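Local coordinates for type IV pilus biogenesis factor PilY1 (Pseudomonas aeruginosa, PDB 3HX6), which primes type IV pilus assembly, appears to use calcium binding and release to regulate pilus retraction and twitching motility, and takes part in adhesion to host cells, at residues Y193-P198 with K351-A356. The protein carries 3 engineered substitutions. Sequence-based numbering, arbitrary orientation.
Sequences YSFPKP and KYFENA
F353 sets its CB squarely over one face of the F195 ring: the atom lies 3.4 Å from the ring centroid and only 8° off the ring normal, which identifies a CH-pi contact. Centring is confirmed by the spread of distances, since the six F195 ring carbons are nearly equidistant from F353 CB, from 3.5 Å at CE2 to 3.9 Å at CD1. The two aromatic rings do not stack. Their centroids are 5.5 Å apart and their planes meet at 46°, an oblique pairing in which F353 CD1 comes to 3.9 Å from F195 CE2. The F353 backbone points CB at F195, and chi1 of 69°, with CG between the backbone N and the carbonyl carbon, turns the ring away from the F195 centre; the two side chains cross at about a right angle. The F353 ring meets that of Y216, which also touches F195, and the F353 side chain touches Y135 of helix 130-137. On the other segment, an inverse gamma turn centred on S194, with F195 N hydrogen-bonded to Y193 O at 2.9 Å, leads into the phenylalanine, and S194 O and F195 O are hydrogen-bonded to S158 OG and R160 NH2 respectively. The contact thus joins the loop between strands 178-184 and 199-202 to the loop between strands 343-348 and 367-373 within the beta-propeller of PilY1's C-terminal domain, away from the calcium site. With no hydrogen bond or salt bridge across the segments, cohesion here rests on dispersion and burial of apolar surface, with a weak CH-pi term directed at the face of one ring.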
ATOM      1  N   TYR A 193      31.529 -20.428  -3.760  1.00 16.39           N
ATOM      2  CA  TYR A 193      30.125 -20.805  -3.743  1.00 19.18           C
ATOM      3  C   TYR A 193      29.374 -19.511  -3.466  1.00 19.26           C
ATOM      4  O   TYR A 193      29.513 -18.897  -2.405  1.00 17.31           O
ATOM      5  CB  TYR A 193      29.876 -21.855  -2.666  1.00 22.30           C
ATOM      6  CG  TYR A 193      30.606 -23.133  -2.980  1.00 26.27           C
ATOM      7  CD1 TYR A 193      30.207 -23.934  -4.051  1.00 27.59           C
ATOM      8  CD2 TYR A 193      31.749 -23.498  -2.273  1.00 26.84           C
ATOM      9  CE1 TYR A 193      30.929 -25.058  -4.413  1.00 31.39           C
ATOM     10  CE2 TYR A 193      32.482 -24.622  -2.628  1.00 31.09           C
ATOM     11  CZ  TYR A 193      32.066 -25.394  -3.698  1.00 33.70           C
ATOM     12  OH  TYR A 193      32.794 -26.497  -4.061  1.00 38.78           O
ATOM     13  N   SER A 194      28.579 -19.101  -4.443  1.00 18.80           N
ATOM     14  CA  SER A 194      27.865 -17.847  -4.363  1.00 18.16           C
ATOM     15  C   SER A 194      26.618 -17.753  -3.511  1.00 18.14           C
ATOM     16  O   SER A 194      25.525 -17.468  -4.001  1.00 20.77           O
ATOM     17  CB  SER A 194      27.587 -17.366  -5.778  1.00 20.12           C
ATOM     18  OG  SER A 194      28.822 -17.165  -6.451  1.00 21.39           O
ATOM     19  N   PHE A 195      26.793 -17.975  -2.217  1.00 17.57           N
ATOM     20  CA  PHE A 195      25.698 -17.859  -1.275  1.00 17.99           C
ATOM     21  C   PHE A 195      25.342 -16.384  -1.070  1.00 16.06           C
ATOM     22  O   PHE A 195      24.198 -16.056  -0.763  1.00 16.00           O
ATOM     23  CB  PHE A 195      26.097 -18.487   0.061  1.00 20.52           C
ATOM     24  CG  PHE A 195      26.167 -19.983   0.023  1.00 23.22           C
ATOM     25  CD1 PHE A 195      25.018 -20.747   0.210  1.00 24.29           C
ATOM     26  CD2 PHE A 195      27.374 -20.631  -0.207  1.00 23.86           C
ATOM     27  CE1 PHE A 195      25.072 -22.135   0.171  1.00 26.11           C
ATOM     28  CE2 PHE A 195      27.437 -22.023  -0.250  1.00 25.23           C
ATOM     29  CZ  PHE A 195      26.283 -22.773  -0.059  1.00 25.59           C
ATOM     30  N   PRO A 196      26.321 -15.472  -1.234  1.00 15.70           N
ATOM     31  CA  PRO A 196      25.996 -14.058  -1.042  1.00 17.04           C
ATOM     32  C   PRO A 196      24.879 -13.591  -1.963  1.00 17.10           C
ATOM     33  O   PRO A 196      24.776 -14.041  -3.097  1.00 19.50           O
ATOM     34  CB  PRO A 196      27.315 -13.353  -1.358  1.00 16.13           C
ATOM     35  CG  PRO A 196      28.341 -14.358  -0.946  1.00 17.26           C
ATOM     36  CD  PRO A 196      27.760 -15.636  -1.509  1.00 13.24           C
ATOM     37  N   LYS A 197      24.042 -12.694  -1.462  1.00 18.97           N
ATOM     38  CA  LYS A 197      22.957 -12.139  -2.254  1.00 19.27           C
ATOM     39  C   LYS A 197      23.503 -10.914  -2.974  1.00 17.99           C
ATOM     40  O   LYS A 197      23.964  -9.960  -2.348  1.00 15.79           O
ATOM     41  CB  LYS A 197      21.790 -11.722  -1.362  1.00 24.29           C
ATOM     42  CG  LYS A 197      21.058 -12.881  -0.712  1.00 32.10           C
ATOM     43  CD  LYS A 197      19.754 -12.413  -0.080  1.00 37.08           C
ATOM     44  CE  LYS A 197      18.968 -13.589   0.476  1.00 41.23           C
ATOM     45  NZ  LYS A 197      17.544 -13.226   0.743  1.00 46.58           N
ATOM     46  N   PRO A 198      23.461 -10.924  -4.307  1.00 16.86           N
ATOM     47  CA  PRO A 198      23.978  -9.770  -5.038  1.00 16.27           C
ATOM     48  C   PRO A 198      23.018  -8.594  -5.034  1.00 16.40           C
ATOM     49  O   PRO A 198      21.819  -8.746  -4.773  1.00 16.79           O
ATOM     50  CB  PRO A 198      24.192 -10.329  -6.441  1.00 15.92           C
ATOM     51  CG  PRO A 198      23.053 -11.292  -6.574  1.00 17.26           C
ATOM     52  CD  PRO A 198      23.038 -11.993  -5.229  1.00 16.92           C
ATOM     53  N   LYS A 351      26.849 -18.029  10.129  1.00 16.60           N
ATOM     54  CA  LYS A 351      27.206 -18.711   8.892  1.00 20.56           C
ATOM     55  C   LYS A 351      26.400 -20.000   8.883  1.00 20.30           C
ATOM     56  O   LYS A 351      26.246 -20.654   9.913  1.00 20.27           O
ATOM     57  CB  LYS A 351      28.722 -18.961   8.808  1.00 23.42           C
ATOM     58  CG  LYS A 351      29.282 -20.140   9.567  1.00 29.05           C
ATOM     59  CD  LYS A 351      30.809 -20.162   9.392  1.00 31.69           C
ATOM     60  CE  LYS A 351      31.433 -21.448   9.901  1.00 33.65           C
ATOM     61  NZ  LYS A 351      31.103 -22.603   9.022  1.00 36.80           N
ATOM     62  N   TYR A 352      25.879 -20.354   7.716  1.00 18.87           N
ATOM     63  CA  TYR A 352      25.000 -21.508   7.598  1.00 20.19           C
ATOM     64  C   TYR A 352      25.177 -22.279   6.293  1.00 20.78           C
ATOM     65  O   TYR A 352      24.369 -23.157   5.994  1.00 21.72           O
ATOM     66  CB  TYR A 352      23.565 -20.974   7.662  1.00 22.10           C
ATOM     67  CG  TYR A 352      22.485 -21.926   8.115  1.00 22.75           C
ATOM     68  CD1 TYR A 352      21.193 -21.808   7.609  1.00 22.29           C
ATOM     69  CD2 TYR A 352      22.718 -22.879   9.108  1.00 23.47           C
ATOM     70  CE1 TYR A 352      20.157 -22.600   8.078  1.00 23.90           C
ATOM     71  CE2 TYR A 352      21.676 -23.682   9.588  1.00 22.96           C
ATOM     72  CZ  TYR A 352      20.399 -23.530   9.065  1.00 23.73           C
ATOM     73  OH  TYR A 352      19.349 -24.295   9.518  1.00 26.64           O
ATOM     74  N   PHE A 353      26.214 -21.971   5.516  1.00 19.96           N
ATOM     75  CA  PHE A 353      26.378 -22.637   4.225  1.00 22.24           C
ATOM     76  C   PHE A 353      26.926 -24.053   4.215  1.00 24.52           C
ATOM     77  O   PHE A 353      26.636 -24.813   3.295  1.00 26.56           O
ATOM     78  CB  PHE A 353      27.196 -21.759   3.264  1.00 20.88           C
ATOM     79  CG  PHE A 353      28.643 -21.615   3.635  1.00 20.85           C
ATOM     80  CD1 PHE A 353      29.614 -22.385   3.010  1.00 23.45           C
ATOM     81  CD2 PHE A 353      29.038 -20.690   4.590  1.00 22.21           C
ATOM     82  CE1 PHE A 353      30.961 -22.235   3.329  1.00 24.68           C
ATOM     83  CE2 PHE A 353      30.378 -20.531   4.917  1.00 22.64           C
ATOM     84  CZ  PHE A 353      31.344 -21.306   4.285  1.00 23.96           C
ATOM     85  N   GLU A 354      27.704 -24.427   5.223  1.00 24.74           N
ATOM     86  CA  GLU A 354      28.252 -25.779   5.260  1.00 27.37           C
ATOM     87  C   GLU A 354      27.340 -26.737   6.012  1.00 26.91           C
ATOM     88  O   GLU A 354      26.563 -26.315   6.868  1.00 25.11           O
ATOM     89  CB  GLU A 354      29.638 -25.763   5.899  1.00 28.53           C
ATOM     90  CG  GLU A 354      30.709 -25.225   4.975  1.00 34.37           C
ATOM     91  CD  GLU A 354      32.036 -25.044   5.666  1.00 38.32           C
ATOM     92  OE1 GLU A 354      33.048 -24.843   4.960  1.00 39.16           O
ATOM     93  OE2 GLU A 354      32.065 -25.094   6.916  1.00 41.99           O
ATOM     94  N   ASN A 355      27.432 -28.025   5.693  1.00 28.10           N
ATOM     95  CA  ASN A 355      26.599 -29.021   6.363  1.00 29.28           C
ATOM     96  C   ASN A 355      26.773 -28.931   7.863  1.00 27.38           C
ATOM     97  O   ASN A 355      25.804 -28.949   8.612  1.00 28.19           O
ATOM     98  CB  ASN A 355      26.944 -30.436   5.890  1.00 31.54           C
ATOM     99  CG  ASN A 355      26.263 -30.791   4.586  1.00 36.02           C
ATOM    100  OD1 ASN A 355      25.452 -30.018   4.066  1.00 38.53           O
ATOM    101  ND2 ASN A 355      26.580 -31.965   4.050  1.00 36.10           N
ATOM    102  N   ALA A 356      28.020 -28.824   8.296  1.00 26.72           N
ATOM    103  CA  ALA A 356      28.325 -28.727   9.711  1.00 27.54           C
ATOM    104  C   ALA A 356      27.553 -27.587  10.385  1.00 27.80           C
ATOM    105  O   ALA A 356      27.187 -27.690  11.558  1.00 27.64           O
ATOM    106  CB  ALA A 356      29.829 -28.532   9.900  1.00 27.63           C
TER